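Local coordinates for giding protein-mglB (Thermus thermophilus, PDB 1J3W) that is a Roadblock/LC7-family protein linked with gliding motility, probably acting as a molecular adaptor and in guanine-nucleotide exchange, at residues G28-L33 and A47-K52; G93-E98 and L105-D110. All coordinates share one frame; numbering follows the deposited sequence.

Contact 1 of 2, residues G28-L33 and A47-K52; sequences GARYAL and ALWAPK
With chi1 of Trp-49 at 61°, CG sits between the backbone N and the carbonyl carbon, and the indole folds back from the turn 47-50 over the methyls of Ala-47 and Ala-50 to reach residues 28-30. Its benzo edge meets Gly-28 O (to CZ2, 3.4 Å), while CH2 lies 3.5 Å from Arg-30 CG. Arg-30 runs extended from CG to NE across the indole, guanidinium and ring planes nearly perpendicular, and Pro-51 CD lies over the rim of one guanidinium face; NE itself is held by Asp-110. Tyr-31 CG stands anti to its carbonyl carbon (chi1 -41°), which carries the phenol past Ala-50 to Pro-51, just after the turn: OH donates to Pro-51 O (2.7 Å) from above the carbonyl plane, and CE1 touches Ala-50 CB (3.8 Å). Arg-30 CB lies over the centre of the Tyr-31 ring. In the backbone, Ala-47 N bonds Arg-30 O (2.9 Å). A water donates to Ala-29 O and accepts from the indole NE1. Arg-30 and Tyr-31 form a classic beta bulge opposite Val-108. The backbone and phenol bonds thus fix the loop 47-52 to residues 30-31 at two points, and the water bridge ties the indole to Ala-29.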
# COMPACT_ATOMS: atom_id res chain seq x y z
N GLY B 28 19.73 10.95 19.36
CA GLY B 28 19.37 10.08 20.46
C GLY B 28 18.57 8.89 19.93
O GLY B 28 18.03 8.11 20.72
N ALA B 29 18.49 8.75 18.61
CA ALA B 29 17.75 7.63 18.01
C ALA B 29 18.45 6.29 18.26
O ALA B 29 19.64 6.25 18.56
CB ALA B 29 17.59 7.85 16.51
N ARG B 30 17.69 5.21 18.11
CA ARG B 30 18.22 3.87 18.31
C ARG B 30 18.93 3.31 17.09
O ARG B 30 20.04 2.80 17.18
CB ARG B 30 17.10 2.89 18.66
CG ARG B 30 16.44 3.07 20.01
CD ARG B 30 15.54 1.87 20.29
NE ARG B 30 14.91 1.94 21.61
CZ ARG B 30 14.26 0.93 22.17
NH1 ARG B 30 14.15 -0.23 21.53
NH2 ARG B 30 13.70 1.08 23.36
N TYR B 31 18.26 3.39 15.94
CA TYR B 31 18.82 2.82 14.72
C TYR B 31 18.70 3.77 13.55
O TYR B 31 17.71 4.51 13.43
CB TYR B 31 18.08 1.50 14.39
CG TYR B 31 17.81 0.63 15.61
CD1 TYR B 31 18.86 0.15 16.39
CD2 TYR B 31 16.50 0.34 16.00
CE1 TYR B 31 18.61 -0.59 17.54
CE2 TYR B 31 16.24 -0.41 17.15
CZ TYR B 31 17.30 -0.87 17.92
OH TYR B 31 17.06 -1.58 19.07
N ALA B 32 19.70 3.74 12.68
CA ALA B 32 19.72 4.59 11.49
C ALA B 32 20.08 3.74 10.29
O ALA B 32 21.03 2.96 10.33
CB ALA B 32 20.74 5.70 11.67
N LEU B 33 19.32 3.88 9.21
CA LEU B 33 19.59 3.10 8.01
C LEU B 33 19.40 3.91 6.75
O LEU B 33 18.61 4.85 6.71
CB LEU B 33 18.65 1.90 7.89
CG LEU B 33 18.34 0.93 9.01
CD1 LEU B 33 17.32 1.55 9.97
CD2 LEU B 33 17.75 -0.34 8.40
N ALA B 47 22.83 2.53 17.74
CA ALA B 47 23.40 3.22 18.90
C ALA B 47 24.01 2.17 19.82
O ALA B 47 23.43 1.12 20.04
CB ALA B 47 22.33 4.00 19.63
N LEU B 48 25.18 2.48 20.38
CA LEU B 48 25.86 1.54 21.27
C LEU B 48 25.02 1.14 22.48
O LEU B 48 25.13 0.03 22.98
CB LEU B 48 27.18 2.15 21.73
CG LEU B 48 28.21 2.44 20.63
CD1 LEU B 48 29.45 3.07 21.24
CD2 LEU B 48 28.56 1.15 19.91
N TRP B 49 24.16 2.05 22.93
CA TRP B 49 23.32 1.80 24.10
C TRP B 49 22.04 1.03 23.79
O TRP B 49 21.42 0.47 24.69
CB TRP B 49 22.94 3.13 24.76
CG TRP B 49 22.15 4.05 23.86
CD1 TRP B 49 22.64 5.05 23.07
CD2 TRP B 49 20.73 4.02 23.64
NE1 TRP B 49 21.61 5.65 22.38
CE2 TRP B 49 20.43 5.04 22.70
CE3 TRP B 49 19.68 3.23 24.14
CZ2 TRP B 49 19.13 5.29 22.26
CZ3 TRP B 49 18.38 3.48 23.69
CH2 TRP B 49 18.12 4.51 22.76
N ALA B 50 21.64 1.02 22.53
CA ALA B 50 20.40 0.37 22.14
C ALA B 50 20.41 -1.15 22.12
O ALA B 50 21.45 -1.77 21.90
CB ALA B 50 19.95 0.89 20.78
N PRO B 51 19.25 -1.77 22.38
CA PRO B 51 19.18 -3.23 22.37
C PRO B 51 19.21 -3.71 20.92
O PRO B 51 19.20 -2.90 19.99
CB PRO B 51 17.84 -3.51 23.04
CG PRO B 51 17.01 -2.34 22.64
CD PRO B 51 17.98 -1.18 22.83
N LYS B 52 19.26 -5.03 20.74
CA LYS B 52 19.27 -5.61 19.41
C LYS B 52 18.05 -5.06 18.67
O LYS B 52 16.94 -5.06 19.21
CB LYS B 52 19.18 -7.13 19.51
CG LYS B 52 19.11 -7.85 18.18
CD LYS B 52 18.93 -9.35 18.40
CE LYS B 52 18.77 -10.10 17.10
NZ LYS B 52 18.54 -11.56 17.34
O HOH W 1 21.76 7.39 19.82

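Contact 2 of 2, residues G93-E98 and L105-D110; sequences GLYVDE and LVLVFD
Six backbone hydrogen bonds join Gly-93, Tyr-95 and Asp-97 to Phe-109, Leu-107 and Leu-105, two to each pair, in the regular antiparallel ladder of a beta hairpin. The central pair is short and nearly straight: Leu-107 N to Tyr-95 O is 2.8 Å, with the donor in the carbonyl plane. Between these pairs, CA-H...O contacts add to the ladder, the shortest from Val-96 CA to Leu-105 O at 3.2 Å.

The CH-pi contact is made by Phe-109. Its CG lies between the backbone N and the carbonyl carbon (chi1 60°), which folds the ring back across the neighbouring strand and over Gly-93, whose CA sits 3.8 Å from the ring centroid. Phe-109 CE2 also reaches Tyr-95 CB (4.1 Å). A side chain at Gly-93 would run into Phe-109 CZ. With an alanine at Phe-109, Gly-93 would probably lose its aromatic cover and a gap would open beside Tyr-95 CB.

Apolar contacts line both faces of the hairpin. Beside Phe-109, Tyr-95 and Leu-107 lie side by side, CD2 to CD1 4.0 Å, and Leu-105 CD2 comes to the edge of the Tyr-95 ring; helix 115-135 packs on this face. On the other, Leu-94 CD1 meets Val-106 CG1 at 3.6 Å and Val-108 CG2 at 4.0 Å, and Leu-73 and Leu-77 of the second subunit pack on Leu-94 and Val-108, respectively.

The polar ends find partners beyond the hairpin: Tyr-95 OH bonds Glu-84, and the Asp-97 carboxylate is held by Ser-126 and Lys-123, a pairing likely to stabilise its negative charge in a buried setting. The ladder thus serves the facing backbone groups of its three hydrogen-bonded pairs, while the residues between them bond to the flanking strands 84-88 and 31-36; the side chains give one face to a helix and the other to a subunit interface.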
# COMPACT_ATOMS: atom_id res chain seq x y z
N GLY B 93 8.94 5.50 17.63
CA GLY B 93 8.66 6.36 16.50
C GLY B 93 9.53 6.01 15.31
O GLY B 93 10.58 5.36 15.45
N LEU B 94 9.10 6.45 14.14
CA LEU B 94 9.80 6.19 12.89
C LEU B 94 9.86 7.46 12.06
O LEU B 94 8.84 8.11 11.85
CB LEU B 94 9.07 5.09 12.11
CG LEU B 94 9.61 4.64 10.76
CD1 LEU B 94 10.92 3.89 10.95
CD2 LEU B 94 8.58 3.73 10.09
N TYR B 95 11.05 7.82 11.61
CA TYR B 95 11.26 8.99 10.77
C TYR B 95 11.85 8.49 9.46
O TYR B 95 12.84 7.76 9.46
CB TYR B 95 12.25 9.95 11.42
CG TYR B 95 12.65 11.13 10.55
CD1 TYR B 95 11.86 12.27 10.50
CD2 TYR B 95 13.81 11.08 9.78
CE1 TYR B 95 12.22 13.35 9.70
CE2 TYR B 95 14.18 12.16 8.97
CZ TYR B 95 13.37 13.29 8.93
OH TYR B 95 13.71 14.35 8.13
N VAL B 96 11.23 8.88 8.35
CA VAL B 96 11.72 8.49 7.03
C VAL B 96 11.79 9.74 6.16
O VAL B 96 10.85 10.53 6.12
CB VAL B 96 10.78 7.47 6.36
CG1 VAL B 96 11.33 7.07 5.00
CG2 VAL B 96 10.63 6.25 7.25
N ASP B 97 12.91 9.92 5.47
CA ASP B 97 13.07 11.08 4.60
C ASP B 97 13.82 10.66 3.35
O ASP B 97 14.70 9.80 3.40
CB ASP B 97 13.82 12.19 5.34
CG ASP B 97 13.76 13.53 4.60
OD1 ASP B 97 12.83 13.74 3.80
OD2 ASP B 97 14.65 14.37 4.85
N GLU B 98 13.46 11.25 2.22
CA GLU B 98 14.12 10.93 0.97
C GLU B 98 15.57 11.35 0.99
O GLU B 98 15.91 12.45 1.44
CB GLU B 98 13.41 11.62 -0.20
CG GLU B 98 12.18 10.91 -0.70
CD GLU B 98 11.61 11.56 -1.95
OE1 GLU B 98 12.39 11.90 -2.85
OE2 GLU B 98 10.37 11.72 -2.02
N LEU B 105 16.29 7.61 4.08
CA LEU B 105 16.95 7.60 5.38
C LEU B 105 15.87 7.16 6.36
O LEU B 105 14.75 7.67 6.32
CB LEU B 105 17.42 9.00 5.78
CG LEU B 105 17.78 9.11 7.27
CD1 LEU B 105 19.03 8.29 7.58
CD2 LEU B 105 17.98 10.56 7.63
N VAL B 106 16.20 6.21 7.23
CA VAL B 106 15.25 5.71 8.22
C VAL B 106 15.85 5.83 9.62
O VAL B 106 16.97 5.40 9.86
CB VAL B 106 14.92 4.21 7.98
CG1 VAL B 106 13.93 3.72 9.02
CG2 VAL B 106 14.37 4.02 6.56
N LEU B 107 15.10 6.44 10.54
CA LEU B 107 15.55 6.55 11.92
C LEU B 107 14.46 5.96 12.81
O LEU B 107 13.29 6.31 12.68
CB LEU B 107 15.77 8.01 12.33
CG LEU B 107 16.86 8.80 11.61
CD1 LEU B 107 16.91 10.23 12.13
CD2 LEU B 107 18.21 8.11 11.83
N VAL B 108 14.86 5.04 13.68
CA VAL B 108 13.93 4.42 14.63
C VAL B 108 14.32 5.02 15.97
O VAL B 108 15.50 4.99 16.35
CB VAL B 108 14.10 2.90 14.67
CG1 VAL B 108 13.23 2.32 15.79
CG2 VAL B 108 13.71 2.30 13.33
N PHE B 109 13.34 5.55 16.69
CA PHE B 109 13.65 6.19 17.96
C PHE B 109 12.61 5.91 19.03
O PHE B 109 11.52 5.44 18.74
CB PHE B 109 13.80 7.71 17.74
CG PHE B 109 12.56 8.38 17.20
CD1 PHE B 109 11.61 8.93 18.05
CD2 PHE B 109 12.33 8.46 15.82
CE1 PHE B 109 10.46 9.56 17.55
CE2 PHE B 109 11.19 9.08 15.31
CZ PHE B 109 10.26 9.63 16.17
N ASP B 110 12.98 6.17 20.28
CA ASP B 110 12.07 5.99 21.40
C ASP B 110 11.93 7.33 22.11
O ASP B 110 12.30 8.38 21.56
CB ASP B 110 12.55 4.86 22.34
CG ASP B 110 13.90 5.13 22.97
OD1 ASP B 110 14.59 4.15 23.32
OD2 ASP B 110 14.28 6.30 23.13

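How the contacts relate
Contact 1 closes before contact 2 opens along the chain, and their centres lie about 11 Å apart. Both reach one five-stranded antiparallel sheet, in which strands 31-36 and 103-109 are neighbours, so segments 28-33 and 105-110 adjoin directly: Leu-33 O probably accepts a hydrogen bond from Val-106 N, Ala-32 packs on Leu-107, and a salt bridge joins Arg-30 to Asp-110. Contact 2 lies near the centre of the chain; contact 1, nearer the periphery, brings the loop between strand 41-46 and helix 56-69 against the sheet. Together they run from this loop through the middle strands to the subunit interface, within the Roadblock/LC7 domain.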